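Local coordinates for protein 4-hydroxy-tetrahydrodipicolinate synthase (Methanocaldococcus jannaschii DSM 2661, PDB 2YXG) that probably catalyses the condensation of pyruvate with (S)-aspartate-beta-semialdehyde to 4-hydroxy-tetrahydrodipicolinate, a step of lysine biosynthesis through diaminopimelate, at residues E86-A91 with D97-I102; G119-A122 with P128-L131; A205-K210 with I248-A253; L254-R259 with N281-L286. One frame throughout, in Å; residues are numbered along the deposited sequence.

From the N terminus, interaction 1 comes first: helix 81-94 turns back through a short loop onto strand 98-102. Interaction 2 repeats the pattern one unit later, with helix 111-124 closing on strand 129-133. The two are neighbours, since their strands are hydrogen-bonded in one parallel sheet and S88 touches V121 between the helices. Much later, interaction 3 spans 37 residues to bring 205-210 against helix 248-256. Interaction 4 then ties the end of that helix to helix 273-286. The four follow in series, neither nesting nor crossing. Interactions 1 and 2 bind barrel helices to barrel strands; 3 and 4, on the opposite side of the chain's centre, join C-terminal helices to the barrel and each other.

Interaction 1. Residues E86-A91 with D97-I102; sequences ELSVFA and DAVLSI
V99 reaches from its strand toward the helix and gives one methyl to each of two helix residues a turn apart. Its CG2 presses on the CB of A91 at 3.5 Å, tighter than an ordinary methyl contact, while CG1 lies 4.1 Å from S88 OG. The valine sits off a staggered rotamer, at chi1 131°, and this turn about its CA-CB bond aims the two methyls at those two targets. S88 has its hydroxyl beside the backbone N (chi1 -59°), tucked back against its own helix, where OG is hydrogen-bonded to the carbonyl O of A84. S88 OG also accepts a hydrogen bond from a water, whose oxygen lies 3.0 Å away. That water also pairs with S101 OG at 2.6 Å, so a polar bridge runs from helix to strand alongside the purely apolar A91-V99 contact. V121 and S124 of helix 111-124 also pack against S88, and A74 of the adjoining strand packs on A91. A helix laid over the outer face of the strand that follows it, valine against alanine and serine, is the second half of a beta-alpha-beta unit (strand 71-75, helix 81-94, strand 98-102) of the TIM barrel.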
loop_
_atom_site.group_PDB
_atom_site.type_symbol
_atom_site.label_atom_id
_atom_site.label_comp_id
_atom_site.label_asym_id
_atom_site.label_seq_id
_atom_site.Cartn_x
_atom_site.Cartn_y
_atom_site.Cartn_z
ATOM N N GLU A 86 -31.840 9.499 7.863
ATOM C CA GLU A 86 -32.522 10.661 7.406
ATOM C C GLU A 86 -32.509 10.808 5.886
ATOM O O GLU A 86 -33.587 10.993 5.297
ATOM C CB GLU A 86 -31.897 11.863 8.070
ATOM C CG GLU A 86 -32.822 13.021 8.181
ATOM C CD GLU A 86 -32.071 14.325 8.515
ATOM O OE1 GLU A 86 -31.171 14.283 9.426
ATOM O OE2 GLU A 86 -32.386 15.375 7.868
ATOM N N LEU A 87 -31.331 10.710 5.244
ATOM C CA LEU A 87 -31.246 10.834 3.783
ATOM C C LEU A 87 -32.022 9.729 3.063
ATOM O O LEU A 87 -32.605 9.956 2.005
ATOM C CB LEU A 87 -29.772 10.847 3.263
ATOM C CG LEU A 87 -28.923 12.086 3.628
ATOM C CD1 LEU A 87 -27.429 11.873 3.385
ATOM C CD2 LEU A 87 -29.402 13.310 2.847
ATOM N N SER A 88 -31.998 8.537 3.646
ATOM C CA SER A 88 -32.643 7.365 3.058
ATOM C C SER A 88 -34.160 7.490 3.113
ATOM O O SER A 88 -34.850 7.218 2.133
ATOM C CB SER A 88 -32.197 6.088 3.799
ATOM O OG SER A 88 -30.769 5.930 3.715
ATOM N N VAL A 89 -34.652 7.883 4.287
ATOM C CA VAL A 89 -36.082 8.113 4.503
ATOM C C VAL A 89 -36.562 9.193 3.529
ATOM O O VAL A 89 -37.624 9.046 2.886
ATOM C CB VAL A 89 -36.366 8.498 5.966
ATOM C CG1 VAL A 89 -37.813 9.132 6.130
ATOM C CG2 VAL A 89 -36.175 7.268 6.876
ATOM N N PHE A 90 -35.769 10.241 3.382
ATOM C CA PHE A 90 -36.090 11.247 2.404
ATOM C C PHE A 90 -36.138 10.725 0.947
ATOM O O PHE A 90 -37.035 11.070 0.184
ATOM C CB PHE A 90 -35.149 12.432 2.444
ATOM C CG PHE A 90 -35.442 13.416 1.330
ATOM C CD1 PHE A 90 -36.467 14.370 1.479
ATOM C CD2 PHE A 90 -34.767 13.323 0.094
ATOM C CE1 PHE A 90 -36.754 15.263 0.460
ATOM C CE2 PHE A 90 -35.078 14.183 -0.939
ATOM C CZ PHE A 90 -36.069 15.169 -0.762
ATOM N N ALA A 91 -35.164 9.906 0.556
ATOM C CA ALA A 91 -35.172 9.360 -0.787
ATOM C C ALA A 91 -36.458 8.539 -1.005
ATOM O O ALA A 91 -37.022 8.530 -2.080
ATOM C CB ALA A 91 -33.952 8.523 -1.007
ATOM N N ASP A 97 -36.396 5.218 -6.577
ATOM C CA ASP A 97 -36.589 3.798 -6.681
ATOM C C ASP A 97 -35.659 2.984 -5.785
ATOM O O ASP A 97 -35.972 1.867 -5.448
ATOM C CB ASP A 97 -36.411 3.387 -8.149
ATOM C CG ASP A 97 -37.406 4.066 -9.026
ATOM O OD1 ASP A 97 -38.603 3.674 -8.897
ATOM O OD2 ASP A 97 -37.043 5.021 -9.783
ATOM N N ALA A 98 -34.542 3.567 -5.373
ATOM C CA ALA A 98 -33.473 2.835 -4.688
ATOM C C ALA A 98 -32.544 3.837 -4.027
ATOM O O ALA A 98 -32.603 5.051 -4.295
ATOM C CB ALA A 98 -32.678 1.894 -5.690
ATOM N N VAL A 99 -31.732 3.351 -3.102
ATOM C CA VAL A 99 -30.794 4.222 -2.431
ATOM C C VAL A 99 -29.389 3.679 -2.698
ATOM O O VAL A 99 -29.185 2.474 -2.698
ATOM C CB VAL A 99 -31.229 4.415 -0.943
ATOM C CG1 VAL A 99 -30.148 4.217 0.045
ATOM C CG2 VAL A 99 -31.863 5.768 -0.778
ATOM N N LEU A 100 -28.460 4.587 -3.024
ATOM C CA LEU A 100 -27.048 4.252 -2.963
ATOM C C LEU A 100 -26.484 4.753 -1.627
ATOM O O LEU A 100 -26.647 5.939 -1.265
ATOM C CB LEU A 100 -26.276 4.885 -4.121
ATOM C CG LEU A 100 -24.790 4.456 -4.097
ATOM C CD1 LEU A 100 -24.485 3.372 -5.141
ATOM C CD2 LEU A 100 -23.880 5.657 -4.176
ATOM N N SER A 101 -25.782 3.865 -0.933
ATOM C CA SER A 101 -25.339 4.140 0.415
ATOM C C SER A 101 -23.820 3.747 0.609
ATOM O O SER A 101 -23.455 2.569 0.667
ATOM C CB SER A 101 -26.265 3.392 1.381
ATOM O OG SER A 101 -25.952 3.720 2.718
ATOM N N ILE A 102 -22.951 4.735 0.676
ATOM C CA ILE A 102 -21.501 4.502 0.744
ATOM C C ILE A 102 -21.097 4.074 2.158
ATOM O O ILE A 102 -21.698 4.516 3.171
ATOM C CB ILE A 102 -20.729 5.806 0.306
ATOM C CG1 ILE A 102 -19.219 5.546 0.053
ATOM C CG2 ILE A 102 -20.992 6.961 1.309
ATOM C CD1 ILE A 102 -18.487 6.678 -0.740
HETATM O O HOH W 1 -27.861 5.447 3.209
#

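Interaction 2. Residues G119-A122 with P128-L131; sequences GKVA and PIVL
I129 drives the end of its side chain into the helix, and the single methyl CD1 makes all the close contacts. It points at the backbone of A122, 3.5 Å from the CA of that residue and 3.8 Å from its CB. With only a methyl on A122, I129 CD1 lies against the helix surface itself, beside the CA-CB bond. V121 meets the same methyl from the preceding position, its CG1 lying 4.2 Å from I129 CD1. The valine and the isoleucine are slanted against each other, neither parallel nor end-on, so that one branch of V121 borders the isoleucine tip. That branch stands opposite the backbone N (chi1 171°), which brings it forward to the strand. On the strand side, I129 has CG1 beside its backbone N and is stretched out beyond it (chi2 155°), and this extension carries CD1 across the gap between strand and helix. The shorter branch stays behind, I129 CG2 being 5.0 Å from V121 CG1. Around this core, A84 of helix 81-94 packs on V121, while Y154 and I157 pack on A122. Y132, the predicted proton donor/acceptor, lies farther along the same strand. The arrangement is the helix-to-strand return of the beta-alpha-beta unit made by strand 98-102, helix 111-124 and strand 129-133, in a TIM barrel.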
loop_
_atom_site.group_PDB
_atom_site.type_symbol
_atom_site.label_atom_id
_atom_site.label_comp_id
_atom_site.label_asym_id
_atom_site.label_seq_id
_atom_site.Cartn_x
_atom_site.Cartn_y
_atom_site.Cartn_z
ATOM N N GLY A 119 -27.407 -1.827 8.614
ATOM C CA GLY A 119 -28.594 -2.411 9.256
ATOM C C GLY A 119 -29.611 -1.330 9.584
ATOM O O GLY A 119 -30.782 -1.490 9.284
ATOM N N LYS A 120 -29.164 -0.221 10.178
ATOM C CA LYS A 120 -30.081 0.901 10.509
ATOM C C LYS A 120 -30.662 1.524 9.240
ATOM O O LYS A 120 -31.842 1.905 9.214
ATOM C CB LYS A 120 -29.402 2.005 11.368
ATOM C CG LYS A 120 -28.799 1.560 12.728
ATOM C CD LYS A 120 -29.859 1.357 13.851
ATOM C CE LYS A 120 -30.161 2.678 14.621
ATOM N NZ LYS A 120 -31.500 2.716 15.387
ATOM N N VAL A 121 -29.841 1.662 8.193
ATOM C CA VAL A 121 -30.342 2.159 6.908
ATOM C C VAL A 121 -31.439 1.213 6.352
ATOM O O VAL A 121 -32.530 1.659 5.975
ATOM C CB VAL A 121 -29.190 2.398 5.883
ATOM C CG1 VAL A 121 -29.697 2.696 4.530
ATOM C CG2 VAL A 121 -28.264 3.555 6.383
ATOM N N ALA A 122 -31.120 -0.085 6.310
ATOM C CA ALA A 122 -32.019 -1.080 5.762
ATOM C C ALA A 122 -33.352 -1.132 6.531
ATOM O O ALA A 122 -34.398 -1.254 5.897
ATOM C CB ALA A 122 -31.336 -2.426 5.703
ATOM N N PRO A 128 -34.974 -0.832 -2.320
ATOM C CA PRO A 128 -33.726 -1.589 -2.491
ATOM C C PRO A 128 -32.534 -0.681 -2.178
ATOM O O PRO A 128 -32.594 0.536 -2.395
ATOM C CB PRO A 128 -33.718 -1.955 -3.973
ATOM C CG PRO A 128 -35.159 -1.770 -4.486
ATOM C CD PRO A 128 -35.749 -0.712 -3.572
ATOM N N ILE A 129 -31.483 -1.278 -1.653
ATOM C CA ILE A 129 -30.283 -0.520 -1.276
ATOM C C ILE A 129 -29.065 -1.029 -2.032
ATOM O O ILE A 129 -28.787 -2.224 -2.015
ATOM C CB ILE A 129 -30.001 -0.672 0.245
ATOM C CG1 ILE A 129 -31.109 0.029 1.039
ATOM C CG2 ILE A 129 -28.523 -0.151 0.603
ATOM C CD1 ILE A 129 -31.277 -0.510 2.371
ATOM N N VAL A 130 -28.360 -0.117 -2.698
ATOM C CA VAL A 130 -27.045 -0.403 -3.266
ATOM C C VAL A 130 -25.931 0.056 -2.296
ATOM O O VAL A 130 -25.759 1.258 -2.009
ATOM C CB VAL A 130 -26.918 0.267 -4.662
ATOM C CG1 VAL A 130 -25.613 -0.156 -5.386
ATOM C CG2 VAL A 130 -28.127 -0.094 -5.536
ATOM N N LEU A 131 -25.184 -0.906 -1.803
ATOM C CA LEU A 131 -24.022 -0.636 -0.976
ATOM C C LEU A 131 -22.873 -0.139 -1.860
ATOM O O LEU A 131 -22.645 -0.705 -2.907
ATOM C CB LEU A 131 -23.589 -1.899 -0.242
ATOM C CG LEU A 131 -24.617 -2.547 0.737
ATOM C CD1 LEU A 131 -24.051 -3.800 1.381
ATOM C CD2 LEU A 131 -25.023 -1.586 1.810
#

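Interaction 3. Residues A205-K210 with I248-A253; sequences ANIVPK and IPVKTA
I207 leans across to V250 and A253, and its side chain can be followed outward atom by atom. CB stands back, 5.5 Å from V250 CG2. From there the chain forks: CG2 lies opposite the backbone N, while CG1 takes the place beside that N (chi1 -64°) and comes within 4.2 Å of V250 CG2. The next bond is bent rather than extended (chi2 -44°), and this turns CD1 in between the two helix residues, 4.1 Å from V250 CG2 and 4.0 Å from A253 CB. CD1 also packs against L254 and M257, so the tip meets residues spread along helix 248-256 and the residue just after it. I207 and V250 run past each other in opposite directions, side by side. The same methyl of V250, its CG2, has a second neighbour in the CB of N206, 4.0 Å away. V250 lies close to T44, a predicted pyruvate-binding residue, consistent with this apolar packing lying next to the probable pyruvate site. Structurally it joins the link between strand 199-202 and helix 209-221, the last strand and helix of the TIM barrel, to helix 248-256 of the C-terminal helical region seen in DapA-family enzymes.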
loop_
_atom_site.group_PDB
_atom_site.type_symbol
_atom_site.label_atom_id
_atom_site.label_comp_id
_atom_site.label_asym_id
_atom_site.label_seq_id
_atom_site.Cartn_x
_atom_site.Cartn_y
_atom_site.Cartn_z
ATOM N N ALA A 205 -20.223 7.202 -18.545
ATOM C CA ALA A 205 -21.534 7.177 -19.245
ATOM C C ALA A 205 -22.192 8.559 -19.277
ATOM O O ALA A 205 -23.149 8.775 -20.033
ATOM C CB ALA A 205 -22.500 6.099 -18.683
ATOM N N ASN A 206 -21.693 9.524 -18.500
ATOM C CA ASN A 206 -22.139 10.953 -18.693
ATOM C C ASN A 206 -21.754 11.616 -20.040
ATOM O O ASN A 206 -22.392 12.591 -20.449
ATOM C CB ASN A 206 -21.655 11.855 -17.564
ATOM C CG ASN A 206 -22.321 11.529 -16.227
ATOM O OD1 ASN A 206 -21.686 10.972 -15.309
ATOM N ND2 ASN A 206 -23.601 11.885 -16.106
ATOM N N ILE A 207 -20.697 11.086 -20.669
ATOM C CA ILE A 207 -20.022 11.654 -21.837
ATOM C C ILE A 207 -20.442 10.836 -23.075
ATOM O O ILE A 207 -20.798 11.386 -24.127
ATOM C CB ILE A 207 -18.423 11.552 -21.696
ATOM C CG1 ILE A 207 -17.883 12.382 -20.543
ATOM C CG2 ILE A 207 -17.684 11.996 -22.982
ATOM C CD1 ILE A 207 -18.542 13.771 -20.525
ATOM N N VAL A 208 -20.360 9.512 -22.936
ATOM C CA VAL A 208 -20.655 8.600 -24.046
ATOM C C VAL A 208 -21.693 7.566 -23.629
ATOM O O VAL A 208 -21.396 6.367 -23.648
ATOM C CB VAL A 208 -19.374 7.914 -24.585
ATOM C CG1 VAL A 208 -18.575 8.926 -25.453
ATOM C CG2 VAL A 208 -18.529 7.398 -23.458
ATOM N N PRO A 209 -22.913 8.036 -23.242
ATOM C CA PRO A 209 -23.963 7.074 -22.761
ATOM C C PRO A 209 -24.294 5.970 -23.771
ATOM O O PRO A 209 -24.416 4.823 -23.397
ATOM C CB PRO A 209 -25.207 7.960 -22.527
ATOM C CG PRO A 209 -24.893 9.293 -23.148
ATOM C CD PRO A 209 -23.395 9.432 -23.256
ATOM N N LYS A 210 -24.392 6.305 -25.052
ATOM C CA LYS A 210 -24.852 5.305 -26.013
ATOM C C LYS A 210 -23.834 4.177 -26.211
ATOM O O LYS A 210 -24.183 2.991 -26.275
ATOM C CB LYS A 210 -25.248 5.962 -27.342
ATOM C CG LYS A 210 -25.802 5.003 -28.369
ATOM C CD LYS A 210 -26.378 5.785 -29.584
ATOM C CE LYS A 210 -26.457 4.932 -30.886
ATOM N NZ LYS A 210 -26.538 5.837 -32.101
ATOM N N ILE A 248 -13.683 16.127 -11.294
ATOM C CA ILE A 248 -13.011 17.211 -11.996
ATOM C C ILE A 248 -12.952 16.971 -13.530
ATOM O O ILE A 248 -13.388 17.824 -14.291
ATOM C CB ILE A 248 -11.621 17.489 -11.449
ATOM C CG1 ILE A 248 -11.713 18.075 -10.033
ATOM C CG2 ILE A 248 -10.866 18.450 -12.469
ATOM C CD1 ILE A 248 -10.415 17.881 -9.165
ATOM N N PRO A 249 -12.433 15.818 -13.958
ATOM C CA PRO A 249 -12.362 15.497 -15.375
ATOM C C PRO A 249 -13.725 15.412 -16.091
ATOM O O PRO A 249 -13.877 15.978 -17.161
ATOM C CB PRO A 249 -11.622 14.143 -15.405
ATOM C CG PRO A 249 -10.832 14.109 -14.103
ATOM C CD PRO A 249 -11.831 14.737 -13.142
ATOM N N VAL A 250 -14.690 14.711 -15.538
ATOM C CA VAL A 250 -15.997 14.627 -16.173
ATOM C C VAL A 250 -16.665 15.982 -16.300
ATOM O O VAL A 250 -17.209 16.280 -17.349
ATOM C CB VAL A 250 -16.944 13.542 -15.543
ATOM C CG1 VAL A 250 -17.464 13.935 -14.138
ATOM C CG2 VAL A 250 -18.114 13.258 -16.480
ATOM N N LYS A 251 -16.585 16.839 -15.298
ATOM C CA LYS A 251 -17.172 18.165 -15.474
ATOM C C LYS A 251 -16.370 18.998 -16.528
ATOM O O LYS A 251 -16.921 19.766 -17.311
ATOM C CB LYS A 251 -17.239 18.867 -14.128
ATOM C CG LYS A 251 -18.569 19.546 -13.839
ATOM C CD LYS A 251 -18.646 20.175 -12.387
ATOM C CE LYS A 251 -20.074 20.109 -11.914
ATOM N NZ LYS A 251 -20.369 21.016 -10.783
ATOM N N THR A 252 -15.051 18.819 -16.551
ATOM C CA THR A 252 -14.228 19.586 -17.455
ATOM C C THR A 252 -14.602 19.177 -18.872
ATOM O O THR A 252 -14.802 20.056 -19.741
ATOM C CB THR A 252 -12.794 19.310 -17.185
ATOM O OG1 THR A 252 -12.551 19.632 -15.815
ATOM C CG2 THR A 252 -11.900 20.122 -18.088
ATOM N N ALA A 253 -14.723 17.847 -19.078
ATOM C CA ALA A 253 -15.139 17.283 -20.325
ATOM C C ALA A 253 -16.546 17.770 -20.799
ATOM O O ALA A 253 -16.691 18.158 -21.955
ATOM C CB ALA A 253 -15.078 15.781 -20.256
#

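Interaction 4. Residues L254-R259 with N281-L286; sequences LNMMGR and NVLKDL
M256 and M257 receive L283 at the point where helix 248-256 stops, an end closed by a Schellman motif in the C-terminal helical region of this TIM-barrel enzyme. The backbone bonds belong to the motif itself. G258 steps into left-handed backbone geometry (phi 59°), and two amides then turn back into the last helical turn: G258 N to N255 O at 3.0 Å and R259 N to L254 O at 2.9 Å. The chain leaves the helix there, and R259 goes on to make a cation-pi contact with F29, on a barrel helix. The contacts between the two segments are wholly apolar, and L283 shares its two methyls between the two methionines. CD2 is the more distant one, 4.4 Å from M257 SD. M257 is turned back at its end (chi3 -41°), which keeps CE farther from the leucine and leaves SD as the atom that meets it. L237 of helix 224-240 also packs on L283, and the leucine is buried. CD1 belongs to M256, whose side chain crosses the leucine at about a right angle. M256 is fully extended beyond CG, and it lays its flank over CD1: M256 CB is 4.2 Å from L283 CD1, while M256 SD comes to 3.7 Å from that same methyl.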
loop_
_atom_site.group_PDB
_atom_site.type_symbol
_atom_site.label_atom_id
_atom_site.label_comp_id
_atom_site.label_asym_id
_atom_site.label_seq_id
_atom_site.Cartn_x
_atom_site.Cartn_y
_atom_site.Cartn_z
ATOM N N LEU A 254 -17.559 17.729 -19.922
ATOM C CA LEU A 254 -18.899 18.273 -20.256
ATOM C C LEU A 254 -18.842 19.746 -20.626
ATOM O O LEU A 254 -19.511 20.141 -21.555
ATOM C CB LEU A 254 -19.927 18.100 -19.113
ATOM C CG LEU A 254 -20.173 16.600 -18.895
ATOM C CD1 LEU A 254 -20.910 16.332 -17.588
ATOM C CD2 LEU A 254 -20.916 15.985 -20.129
ATOM N N ASN A 255 -18.091 20.552 -19.884
ATOM C CA ASN A 255 -17.937 21.961 -20.273
ATOM C C ASN A 255 -17.296 22.149 -21.658
ATOM O O ASN A 255 -17.734 22.998 -22.453
ATOM C CB ASN A 255 -17.148 22.755 -19.225
ATOM C CG ASN A 255 -17.953 22.994 -17.968
ATOM O OD1 ASN A 255 -17.472 22.753 -16.863
ATOM N ND2 ASN A 255 -19.189 23.473 -18.129
ATOM N N MET A 256 -16.257 21.355 -21.934
ATOM C CA MET A 256 -15.588 21.395 -23.239
ATOM C C MET A 256 -16.549 21.053 -24.378
ATOM O O MET A 256 -16.406 21.557 -25.506
ATOM C CB MET A 256 -14.407 20.430 -23.279
ATOM C CG MET A 256 -13.165 20.955 -22.567
ATOM S SD MET A 256 -11.956 19.602 -22.442
ATOM C CE MET A 256 -10.615 20.458 -21.619
ATOM N N MET A 257 -17.492 20.158 -24.094
ATOM C CA MET A 257 -18.435 19.703 -25.108
ATOM C C MET A 257 -19.635 20.612 -25.206
ATOM O O MET A 257 -20.549 20.297 -25.946
ATOM C CB MET A 257 -18.914 18.271 -24.867
ATOM C CG MET A 257 -17.790 17.260 -24.834
ATOM S SD MET A 257 -18.242 15.641 -24.198
ATOM C CE MET A 257 -19.275 16.089 -22.849
ATOM N N GLY A 258 -19.598 21.712 -24.452
ATOM C CA GLY A 258 -20.703 22.654 -24.283
ATOM C C GLY A 258 -21.996 22.074 -23.703
ATOM O O GLY A 258 -23.062 22.474 -24.106
ATOM N N ARG A 259 -21.897 21.103 -22.798
ATOM C CA ARG A 259 -23.056 20.513 -22.114
ATOM C C ARG A 259 -23.134 21.142 -20.712
ATOM O O ARG A 259 -22.134 21.664 -20.223
ATOM C CB ARG A 259 -22.957 18.980 -22.049
ATOM C CG ARG A 259 -22.869 18.262 -23.426
ATOM C CD ARG A 259 -23.489 16.821 -23.452
ATOM N NE ARG A 259 -24.795 16.792 -24.174
ATOM C CZ ARG A 259 -26.022 16.893 -23.622
ATOM N NH1 ARG A 259 -26.211 17.019 -22.294
ATOM N NH2 ARG A 259 -27.091 16.874 -24.424
ATOM N N ASN A 281 -7.327 16.296 -26.112
ATOM C CA ASN A 281 -6.868 15.473 -27.244
ATOM C C ASN A 281 -7.679 14.201 -27.300
ATOM O O ASN A 281 -8.063 13.782 -28.376
ATOM C CB ASN A 281 -5.350 15.188 -27.180
ATOM C CG ASN A 281 -4.516 16.456 -27.306
ATOM O OD1 ASN A 281 -5.008 17.464 -27.764
ATOM N ND2 ASN A 281 -3.249 16.410 -26.864
ATOM N N VAL A 282 -7.955 13.583 -26.154
ATOM C CA VAL A 282 -8.777 12.377 -26.212
ATOM C C VAL A 282 -10.217 12.657 -26.711
ATOM O O VAL A 282 -10.746 11.878 -27.504
ATOM C CB VAL A 282 -8.694 11.384 -24.974
ATOM C CG1 VAL A 282 -7.422 11.526 -24.110
ATOM C CG2 VAL A 282 -10.015 11.245 -24.190
ATOM N N LEU A 283 -10.806 13.764 -26.269
ATOM C CA LEU A 283 -12.134 14.210 -26.757
ATOM C C LEU A 283 -12.158 14.454 -28.281
ATOM O O LEU A 283 -13.096 14.050 -28.970
ATOM C CB LEU A 283 -12.616 15.464 -26.008
ATOM C CG LEU A 283 -12.945 15.188 -24.534
ATOM C CD1 LEU A 283 -13.219 16.454 -23.816
ATOM C CD2 LEU A 283 -14.116 14.158 -24.351
ATOM N N LYS A 284 -11.111 15.141 -28.761
ATOM C CA LYS A 284 -10.829 15.384 -30.188
ATOM C C LYS A 284 -10.723 14.044 -30.896
ATOM O O LYS A 284 -11.405 13.845 -31.853
ATOM C CB LYS A 284 -9.550 16.229 -30.326
ATOM C CG LYS A 284 -9.069 16.536 -31.776
ATOM C CD LYS A 284 -9.407 17.992 -32.283
ATOM C CE LYS A 284 -10.860 18.111 -32.874
ATOM N NZ LYS A 284 -11.487 19.545 -32.859
ATOM N N ASP A 285 -9.920 13.107 -30.398
ATOM C CA ASP A 285 -9.799 11.793 -31.047
ATOM C C ASP A 285 -11.119 11.040 -31.213
ATOM O O ASP A 285 -11.266 10.336 -32.181
ATOM C CB ASP A 285 -8.754 10.885 -30.389
ATOM C CG ASP A 285 -7.355 11.442 -30.534
ATOM O OD1 ASP A 285 -7.196 12.368 -31.387
ATOM O OD2 ASP A 285 -6.409 10.992 -29.814
ATOM N N LEU A 286 -12.057 11.199 -30.283
ATOM C CA LEU A 286 -13.352 10.546 -30.376
ATOM C C LEU A 286 -14.373 11.425 -31.112
ATOM O O LEU A 286 -15.501 11.014 -31.393
ATOM C CB LEU A 286 -13.867 10.207 -28.964
ATOM C CG LEU A 286 -13.224 9.037 -28.223
ATOM C CD1 LEU A 286 -13.622 9.073 -26.731
ATOM C CD2 LEU A 286 -13.611 7.713 -28.907
#